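Local coordinates for protein putative NADP oxidoreductase BF3122 (Bacteroides fragilis, PDB 3D1L) that is of unconfirmed function but probably binds NADP in a Rossmann-type domain and acts as an oxidoreductase, at residues B[32-37]-B[156-161]; B[83-88]-B[111-116]; B[239-244]-B[253-258]. All coordinates share one frame; numbering follows the deposited sequence. Where two conformers were deposited one is given.

Contact 1: B[32-37]-B[156-161]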
loop_
_atom_site.group_PDB
_atom_site.type_symbol
_atom_site.label_atom_id
_atom_site.label_comp_id
_atom_site.label_asym_id
_atom_site.label_seq_id
_atom_site.Cartn_x
_atom_site.Cartn_y
_atom_site.Cartn_z
ATOM N N LYS B 32 -28.512 2.544 -3.944
ATOM C CA LYS B 32 -29.317 3.549 -3.253
ATOM C C LYS B 32 -30.698 3.721 -3.865
ATOM O O LYS B 32 -31.531 4.492 -3.355
ATOM C CB LYS B 32 -28.586 4.886 -3.167
ATOM C CG LYS B 32 -27.510 4.896 -2.099
ATOM C CD LYS B 32 -28.068 4.652 -0.677
ATOM C CE LYS B 32 -26.935 4.361 0.302
ATOM N NZ LYS B 32 -27.402 4.339 1.726
ATOM N N GLY B 33 -30.951 2.989 -4.945
ATOM C CA GLY B 33 -32.284 2.929 -5.520
ATOM C C GLY B 33 -32.483 3.825 -6.718
ATOM O O GLY B 33 -33.609 3.976 -7.168
ATOM N N PHE B 34 -31.399 4.415 -7.239
ATOM C CA PHE B 34 -31.481 5.227 -8.465
ATOM C C PHE B 34 -31.674 4.348 -9.689
ATOM O O PHE B 34 -31.332 3.165 -9.677
ATOM C CB PHE B 34 -30.240 6.104 -8.673
ATOM C CG PHE B 34 -30.196 7.316 -7.791
ATOM C CD1 PHE B 34 -29.662 7.241 -6.512
ATOM C CD2 PHE B 34 -30.692 8.540 -8.250
ATOM C CE1 PHE B 34 -29.641 8.362 -5.686
ATOM C CE2 PHE B 34 -30.674 9.666 -7.441
ATOM C CZ PHE B 34 -30.148 9.580 -6.154
ATOM N N ARG B 35 -32.222 4.951 -10.738
ATOM C CA ARG B 35 -32.535 4.276 -11.979
ATOM C C ARG B 35 -31.490 4.597 -13.055
ATOM O O ARG B 35 -31.448 5.695 -13.600
ATOM C CB ARG B 35 -33.936 4.672 -12.442
ATOM C CG ARG B 35 -34.409 3.963 -13.699
ATOM C CD ARG B 35 -35.939 4.104 -13.842
ATOM N NE ARG B 35 -36.369 4.295 -15.234
ATOM C CZ ARG B 35 -37.006 5.377 -15.699
ATOM N NH1 ARG B 35 -37.314 6.393 -14.896
ATOM N NH2 ARG B 35 -37.346 5.443 -16.981
ATOM N N ILE B 36 -30.640 3.622 -13.333
ATOM C CA ILE B 36 -29.671 3.740 -14.407
ATOM C C ILE B 36 -30.316 3.107 -15.628
ATOM O O ILE B 36 -30.492 1.889 -15.671
ATOM C CB ILE B 36 -28.314 3.075 -14.011
ATOM C CG1 ILE B 36 -27.697 3.862 -12.846
ATOM C CG2 ILE B 36 -27.359 3.087 -15.173
ATOM C CD1 ILE B 36 -27.334 3.014 -11.713
ATOM N N VAL B 37 -30.683 3.924 -16.614
ATOM C CA VAL B 37 -31.466 3.393 -17.722
ATOM C C VAL B 37 -30.602 2.664 -18.742
ATOM O O VAL B 37 -31.034 1.636 -19.293
ATOM C CB VAL B 37 -32.420 4.443 -18.372
ATOM C CG1 VAL B 37 -33.323 5.060 -17.299
ATOM C CG2 VAL B 37 -31.649 5.519 -19.076
ATOM N N ALA B 156 -25.436 13.322 -4.765
ATOM C CA ALA B 156 -24.167 12.907 -4.131
ATOM C C ALA B 156 -24.295 12.639 -2.616
ATOM O O ALA B 156 -23.663 11.716 -2.107
ATOM C CB ALA B 156 -23.024 13.891 -4.430
ATOM N N SER B 157 -25.140 13.408 -1.923
ATOM C CA SER B 157 -25.388 13.220 -0.473
ATOM C C SER B 157 -26.078 11.907 -0.089
ATOM O O SER B 157 -25.974 11.477 1.058
ATOM C CB SER B 157 -26.184 14.394 0.106
ATOM O OG SER B 157 -25.436 15.597 -0.025
ATOM N N THR B 158 -26.792 11.279 -1.029
ATOM C CA THR B 158 -27.384 9.970 -0.762
ATOM C C THR B 158 -26.256 8.925 -0.714
ATOM O O THR B 158 -26.424 7.846 -0.163
ATOM C CB THR B 158 -28.479 9.561 -1.790
ATOM O OG1 THR B 158 -27.892 9.329 -3.069
ATOM C CG2 THR B 158 -29.536 10.645 -1.949
ATOM N N LEU B 159 -25.097 9.270 -1.265
ATOM C CA LEU B 159 -24.002 8.300 -1.388
ATOM C C LEU B 159 -22.879 8.518 -0.379
ATOM O O LEU B 159 -22.371 7.554 0.199
ATOM C CB LEU B 159 -23.418 8.300 -2.807
ATOM C CG LEU B 159 -24.323 8.147 -4.035
ATOM C CD1 LEU B 159 -23.492 8.267 -5.312
ATOM C CD2 LEU B 159 -25.151 6.842 -4.041
ATOM N N SER B 160 -22.487 9.784 -0.220
ATOM C CA SER B 160 -21.346 10.198 0.558
ATOM C C SER B 160 -21.747 11.198 1.660
ATOM O O SER B 160 -22.617 12.062 1.455
ATOM C CB SER B 160 -20.333 10.867 -0.372
ATOM O OG SER B 160 -19.286 11.506 0.361
ATOM N N ASN B 161 -21.098 11.089 2.815
ATOM C CA ASN B 161 -21.203 12.115 3.865
ATOM C C ASN B 161 -20.219 13.267 3.692
ATOM O O ASN B 161 -20.146 14.133 4.560
ATOM C CB ASN B 161 -20.924 11.496 5.232
ATOM C CG ASN B 161 -21.923 10.429 5.604
ATOM O OD1 ASN B 161 -23.112 10.548 5.318
ATOM N ND2 ASN B 161 -21.441 9.377 6.268
#
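Lys32 reaches across to Thr158 and Leu159 and touches both with its aliphatic chain. Its CB lies 4.0 Å from CD2 of Leu159. CG comes closer, 3.6 Å from that same CD2 of Leu159, and is also near the carbonyl O of Thr158. The chain then bends at chi2 (-61°). This bend lays CD and CE alongside the Thr158 carbonyl, and Lys32 CE is 3.6 Å from Thr158 O. The ammonium NZ ends 4.1 Å from Thr158 O, too far for a hydrogen bond. The Lys32 and Leu159 chains run antiparallel past one another, and the meeting is one of methylenes with a methyl.

Phe34 and Thr158 face each other. OG1 of Thr158 sits at the edge of the Phe34 ring, near its plane, 3.3 Å from Phe34 CE1. With chi1 at 68°, Thr158 OG1 stands between its own backbone N and carbonyl carbon. The hydroxyl is satisfied by a hydrogen bond to the carbonyl O of Ile155. No hydrogen bond crosses the contact.

Gly33 turns the chain between Lys32 and Phe34. It has positive phi and closes helix 20-31 with a Schellman motif. Ala156 O accepts from both Leu159 N and Ser160 N. The contact joins the turn after helix 20-31, in the Rossmann-type beta-alpha-beta unit 12-16, 20-31, 35-40, to the chain leaving helix 146-157. Leu159 also packs on Leu25 and Leu29 of helix 20-31 and on Phe139 of strand 139-143. Phe34 rests on Leu29 and on Ile13 of strand 12-16.

Contact 2: B[83-88]-B[111-116]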
loop_
_atom_site.group_PDB
_atom_site.type_symbol
_atom_site.label_atom_id
_atom_site.label_comp_id
_atom_site.label_asym_id
_atom_site.label_seq_id
_atom_site.Cartn_x
_atom_site.Cartn_y
_atom_site.Cartn_z
ATOM N N GLU B 83 -14.475 14.399 -30.019
ATOM C CA GLU B 83 -14.969 13.408 -30.949
ATOM C C GLU B 83 -16.444 13.131 -30.709
ATOM O O GLU B 83 -17.230 13.024 -31.655
ATOM C CB GLU B 83 -14.153 12.116 -30.778
ATOM C CG GLU B 83 -14.610 10.962 -31.675
ATOM C CD GLU B 83 -13.866 9.645 -31.444
ATOM O OE1 GLU B 83 -12.682 9.664 -31.027
ATOM O OE2 GLU B 83 -14.479 8.581 -31.702
ATOM N N LEU B 84 -16.811 13.046 -29.431
ATOM C CA LEU B 84 -18.094 12.477 -29.040
ATOM C C LEU B 84 -19.048 13.451 -28.360
ATOM O O LEU B 84 -20.180 13.094 -28.045
ATOM C CB LEU B 84 -17.860 11.235 -28.162
ATOM C CG LEU B 84 -16.901 10.125 -28.655
ATOM C CD1 LEU B 84 -16.852 8.991 -27.631
ATOM C CD2 LEU B 84 -17.234 9.582 -30.058
ATOM N N LEU B 85 -18.592 14.680 -28.175
ATOM C CA LEU B 85 -19.318 15.683 -27.423
ATOM C C LEU B 85 -20.699 15.961 -27.977
ATOM O O LEU B 85 -21.652 15.931 -27.219
ATOM C CB LEU B 85 -18.516 16.984 -27.325
ATOM C CG LEU B 85 -19.075 18.080 -26.411
ATOM C CD1 LEU B 85 -19.508 17.530 -25.058
ATOM C CD2 LEU B 85 -18.073 19.216 -26.209
ATOM N N GLN B 86 -20.803 16.222 -29.284
ATOM C CA GLN B 86 -22.082 16.591 -29.885
ATOM C C GLN B 86 -23.012 15.390 -30.059
ATOM O O GLN B 86 -24.243 15.543 -30.034
ATOM C CB GLN B 86 -21.879 17.352 -31.193
ATOM C CG GLN B 86 -21.450 18.810 -30.993
ATOM C CD GLN B 86 -20.022 18.947 -30.480
ATOM O OE1 GLN B 86 -19.059 18.703 -31.208
ATOM N NE2 GLN B 86 -19.885 19.340 -29.220
ATOM N N GLY B 87 -22.413 14.205 -30.214
ATOM C CA GLY B 87 -23.129 12.936 -30.226
ATOM C C GLY B 87 -23.693 12.646 -28.842
ATOM O O GLY B 87 -24.726 11.978 -28.710
ATOM N N ILE B 88 -23.029 13.168 -27.806
ATOM C CA ILE B 88 -23.554 13.090 -26.437
ATOM C C ILE B 88 -24.700 14.079 -26.210
ATOM O O ILE B 88 -25.685 13.742 -25.538
ATOM C CB ILE B 88 -22.462 13.332 -25.360
ATOM C CG1 ILE B 88 -21.405 12.203 -25.375
ATOM C CG2 ILE B 88 -23.121 13.537 -23.948
ATOM C CD1 ILE B 88 -20.002 12.642 -24.939
ATOM N N GLU B 111 -19.832 24.575 -21.715
ATOM C CA GLU B 111 -20.509 25.856 -21.882
ATOM C C GLU B 111 -20.684 26.229 -23.353
ATOM O O GLU B 111 -19.757 26.099 -24.159
ATOM C CB GLU B 111 -19.847 26.967 -21.059
ATOM C CG GLU B 111 -18.793 27.822 -21.755
ATOM C CD GLU B 111 -18.473 29.084 -20.966
ATOM O OE1 GLU B 111 -19.374 29.938 -20.851
ATOM O OE2 GLU B 111 -17.330 29.229 -20.463
ATOM N N GLY B 112 -21.894 26.664 -23.697
ATOM C CA GLY B 112 -22.242 26.907 -25.092
ATOM C C GLY B 112 -22.810 25.666 -25.765
ATOM O O GLY B 112 -23.497 25.773 -26.784
ATOM N N HIS B 113 -22.537 24.485 -25.199
ATOM C CA HIS B 113 -23.028 23.221 -25.771
ATOM C C HIS B 113 -24.371 22.767 -25.210
ATOM O O HIS B 113 -25.201 22.235 -25.950
ATOM C CB HIS B 113 -21.973 22.117 -25.634
ATOM C CG HIS B 113 -20.722 22.388 -26.411
ATOM N ND1 HIS B 113 -19.505 22.626 -25.809
ATOM C CD2 HIS B 113 -20.504 22.478 -27.744
ATOM C CE1 HIS B 113 -18.590 22.853 -26.736
ATOM N NE2 HIS B 113 -19.171 22.763 -27.921
ATOM N N VAL B 114 -24.577 22.956 -23.908
ATOM C CA VAL B 114 -25.842 22.598 -23.251
ATOM C C VAL B 114 -26.248 23.616 -22.202
ATOM O O VAL B 114 -25.399 24.275 -21.603
ATOM C CB VAL B 114 -25.804 21.192 -22.563
ATOM C CG1 VAL B 114 -25.983 20.076 -23.595
ATOM C CG2 VAL B 114 -24.548 21.008 -21.739
ATOM N N PRO B 115 -27.555 23.787 -22.003
ATOM C CA PRO B 115 -27.982 24.731 -20.975
ATOM C C PRO B 115 -27.697 24.328 -19.516
ATOM O O PRO B 115 -27.572 25.211 -18.693
ATOM C CB PRO B 115 -29.489 24.876 -21.219
ATOM C CG PRO B 115 -29.874 23.663 -22.015
ATOM C CD PRO B 115 -28.687 23.238 -22.787
ATOM N N HIS B 116 -27.643 23.031 -19.198
ATOM C CA HIS B 116 -27.417 22.593 -17.825
ATOM C C HIS B 116 -26.262 21.581 -17.823
ATOM O O HIS B 116 -26.255 20.591 -18.592
ATOM C CB HIS B 116 -28.692 22.026 -17.187
ATOM C CG HIS B 116 -29.877 22.935 -17.301
ATOM N ND1 HIS B 116 -30.197 23.866 -16.334
ATOM C CD2 HIS B 116 -30.786 23.100 -18.297
ATOM C CE1 HIS B 116 -31.264 24.546 -16.718
ATOM N NE2 HIS B 116 -31.647 24.092 -17.899
#
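A methyl of Leu85 lies against one face of the His113 imidazole, where helix 78-89 of the Rossmann-type domain meets the loop between strands 97-100 and 117-122. The main interaction is a CH-pi contact. CD2 of Leu85 is 3.8 Å from the centroid of the His113 ring and 18° off its normal. The methyl is displaced toward the edge of the ring. Leu85 has CG anti to its backbone N (chi1 -173°), which carries the methyl out toward the loop. Trp110 of the same loop also packs on Leu85.

The second interaction is a van der Waals one with a polar group. Gln86, at the surface, bends at chi2 and brings its amide back to the ring, with NE2 of Gln86 3.5 Å from CD2 of His113. The amide and ring planes are 23° apart. Gln86 was deposited in two conformers, so this approach is uncertain.

Hydrogen bonding fixes the ring from its own side of the contact. His113 ND1 bonds to the carbonyl O of Val109, within the loop. No hydrogen bond joins the two segments. The firm link is the methyl on the imidazole, with Leu85 CD2 3.7 Å from His113 CE1.

Contact 3: B[239-244]-B[253-258]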
loop_
_atom_site.group_PDB
_atom_site.type_symbol
_atom_site.label_atom_id
_atom_site.label_comp_id
_atom_site.label_asym_id
_atom_site.label_seq_id
_atom_site.Cartn_x
_atom_site.Cartn_y
_atom_site.Cartn_z
ATOM N N GLY B 239 23.997 3.668 -0.426
ATOM C CA GLY B 239 24.933 3.093 -1.380
ATOM C C GLY B 239 24.601 1.640 -1.673
ATOM O O GLY B 239 24.443 1.261 -2.840
ATOM N N ASN B 240 24.503 0.833 -0.602
ATOM C CA ASN B 240 24.074 -0.567 -0.707
ATOM C C ASN B 240 22.767 -0.721 -1.501
ATOM O O ASN B 240 22.662 -1.565 -2.389
ATOM C CB ASN B 240 23.952 -1.188 0.688
ATOM C CG ASN B 240 25.322 -1.389 1.366
ATOM O OD1 ASN B 240 26.376 -1.371 0.711
ATOM N ND2 ASN B 240 25.307 -1.593 2.689
ATOM N N HIS B 241 21.784 0.119 -1.204
ATOM C CA HIS B 241 20.512 0.061 -1.913
ATOM C C HIS B 241 20.611 0.425 -3.399
ATOM O O HIS B 241 19.998 -0.216 -4.243
ATOM C CB HIS B 241 19.449 0.882 -1.189
ATOM C CG HIS B 241 18.945 0.221 0.059
ATOM N ND1 HIS B 241 18.113 0.850 0.962
ATOM C CD2 HIS B 241 19.179 -1.019 0.563
ATOM C CE1 HIS B 241 17.847 0.026 1.960
ATOM N NE2 HIS B 241 18.482 -1.116 1.742
ATOM N N LEU B 242 21.404 1.433 -3.723
ATOM C CA LEU B 242 21.611 1.799 -5.115
ATOM C C LEU B 242 22.335 0.669 -5.851
ATOM O O LEU B 242 22.008 0.346 -7.001
ATOM C CB LEU B 242 22.371 3.129 -5.209
ATOM C CG LEU B 242 21.587 4.350 -4.685
ATOM C CD1 LEU B 242 22.508 5.567 -4.491
ATOM C CD2 LEU B 242 20.408 4.691 -5.583
ATOM N N ARG B 243 23.290 0.053 -5.155
ATOM C CA ARG B 243 24.026 -1.105 -5.655
ATOM C C ARG B 243 23.057 -2.238 -6.037
ATOM O O ARG B 243 23.177 -2.819 -7.107
ATOM C CB ARG B 243 25.054 -1.553 -4.603
ATOM C CG ARG B 243 26.271 -2.293 -5.144
ATOM C CD ARG B 243 27.515 -2.100 -4.240
ATOM N NE ARG B 243 27.929 -0.687 -4.197
ATOM C CZ ARG B 243 28.148 0.024 -3.086
ATOM N NH1 ARG B 243 28.034 -0.532 -1.883
ATOM N NH2 ARG B 243 28.505 1.301 -3.181
HETATM N N MSE B 244 22.076 -2.514 -5.181
HETATM C CA MSE B 244 21.060 -3.533 -5.461
HETATM C C MSE B 244 20.210 -3.281 -6.703
HETATM O O MSE B 244 19.767 -4.224 -7.364
HETATM C CB MSE B 244 20.152 -3.728 -4.256
HETATM C CG MSE B 244 20.612 -4.841 -3.369
HETATM SE SE MSE B 244 19.393 -5.245 -1.926
HETATM C CE MSE B 244 20.243 -4.155 -0.568
ATOM N N ARG B 253 17.584 5.439 -10.216
ATOM C CA ARG B 253 17.498 6.904 -10.181
ATOM C C ARG B 253 16.323 7.417 -9.316
ATOM O O ARG B 253 16.468 8.425 -8.613
ATOM C CB ARG B 253 17.474 7.500 -11.610
ATOM C CG ARG B 253 17.665 9.040 -11.694
ATOM C CD ARG B 253 17.372 9.592 -13.101
ATOM N NE ARG B 253 17.113 11.045 -13.109
ATOM C CZ ARG B 253 17.091 11.822 -14.197
ATOM N NH1 ARG B 253 17.324 11.298 -15.396
ATOM N NH2 ARG B 253 16.837 13.128 -14.091
ATOM N N LEU B 254 15.177 6.728 -9.364
ATOM C CA LEU B 254 14.021 7.086 -8.530
ATOM C C LEU B 254 14.380 7.014 -7.044
ATOM O O LEU B 254 14.088 7.945 -6.267
ATOM C CB LEU B 254 12.810 6.178 -8.804
ATOM C CG LEU B 254 11.963 6.520 -10.021
ATOM C CD1 LEU B 254 10.859 5.497 -10.188
ATOM C CD2 LEU B 254 11.404 7.976 -9.932
ATOM N N TYR B 255 15.006 5.901 -6.654
ATOM C CA TYR B 255 15.434 5.714 -5.270
ATOM C C TYR B 255 16.314 6.901 -4.831
ATOM O O TYR B 255 16.134 7.454 -3.743
ATOM C CB TYR B 255 16.183 4.379 -5.101
ATOM C CG TYR B 255 16.612 4.099 -3.672
ATOM C CD1 TYR B 255 15.889 3.212 -2.870
ATOM C CD2 TYR B 255 17.737 4.731 -3.117
ATOM C CE1 TYR B 255 16.269 2.954 -1.547
ATOM C CE2 TYR B 255 18.126 4.479 -1.792
ATOM C CZ TYR B 255 17.382 3.598 -1.016
ATOM O OH TYR B 255 17.748 3.347 0.281
ATOM N N GLU B 256 17.253 7.288 -5.690
ATOM C CA GLU B 256 18.220 8.325 -5.357
ATOM C C GLU B 256 17.566 9.693 -5.171
ATOM O O GLU B 256 17.838 10.386 -4.193
ATOM C CB GLU B 256 19.321 8.370 -6.416
ATOM C CG GLU B 256 20.088 9.671 -6.457
ATOM C CD GLU B 256 21.385 9.547 -7.197
ATOM O OE1 GLU B 256 21.545 8.587 -7.987
ATOM O OE2 GLU B 256 22.253 10.410 -6.975
ATOM N N LEU B 257 16.692 10.060 -6.106
ATOM C CA LEU B 257 15.989 11.344 -6.069
ATOM C C LEU B 257 14.920 11.414 -4.964
ATOM O O LEU B 257 14.751 12.440 -4.320
ATOM C CB LEU B 257 15.385 11.641 -7.441
ATOM C CG LEU B 257 16.351 11.853 -8.615
ATOM C CD1 LEU B 257 15.537 11.925 -9.888
ATOM C CD2 LEU B 257 17.224 13.103 -8.464
ATOM N N LEU B 258 14.220 10.312 -4.729
ATOM C CA LEU B 258 13.293 10.231 -3.592
ATOM C C LEU B 258 14.039 10.380 -2.256
ATOM O O LEU B 258 13.581 11.083 -1.350
ATOM C CB LEU B 258 12.464 8.929 -3.638
ATOM C CG LEU B 258 11.404 8.868 -4.753
ATOM C CD1 LEU B 258 10.955 7.424 -5.112
ATOM C CD2 LEU B 258 10.170 9.728 -4.438
#
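Helix segments 239-244 and 253-258 run nearly antiparallel, at 157°, their axes coming within 9.9 Å. They belong to helices 235-244 and 249-264, joined by a short turn into a helical hairpin. The hairpin lies in the C-terminal helical domain, whose sequence family belongs to the 6PGD_C clan.

Tyr255 carries the contact and points toward helix 235-244. With chi1 at -178° the ring is swung away from its own backbone N and reaches across to His241. Tyr255 OH meets ND1 of His241 at the edge of the imidazole, near the ring plane. It is a short, fairly straight hydrogen bond, and either group could be the donor. The two rings are almost perpendicular. CB of His241 also packs on Tyr255, 3.4 Å from its CZ.

Leu242, the next residue, packs beside it. Its CD2 lies 3.6 Å from CD2 of Tyr255 and approaches the ring obliquely. The same methyl of Leu242 is 3.9 Å from CB of Glu256, so one methyl touches both the ring and the start of the glutamate chain. Glu256 contributes only this aliphatic part here. Its carboxylate turns to Arg260 on the same helix, in a salt bridge through OE2.

The second subunit packs against this hairpin. Phe184 of the second subunit packs edge-to-face with Tyr255, and Leu176 of that subunit rests on His241. The hairpin thus forms part of the dimer interface. Between its helices, the polar link is His241 ND1 to Tyr255 OH, 2.6 Å long.

Contacts 1 and 2 lie around the sheet-containing Rossmann-type part, which probably binds NADP; contact 3 lies in the helical domain, on the opposite side of the chain's centre. The centres of contacts 1 and 2 are about 24 Å apart, and their nearest atoms about 12 Å. Contact 2 falls in the chain between the two segments of contact 1. Contact 3 follows both in sequence; its centre is about 47 Å from contact 1 and 49 Å from contact 2. None touches another. A bound 2-mercapto-propion aldehyde is about 9 Å from the side chain of His241, which does not line its pocket. Contact 3 alone of the three meets the second subunit.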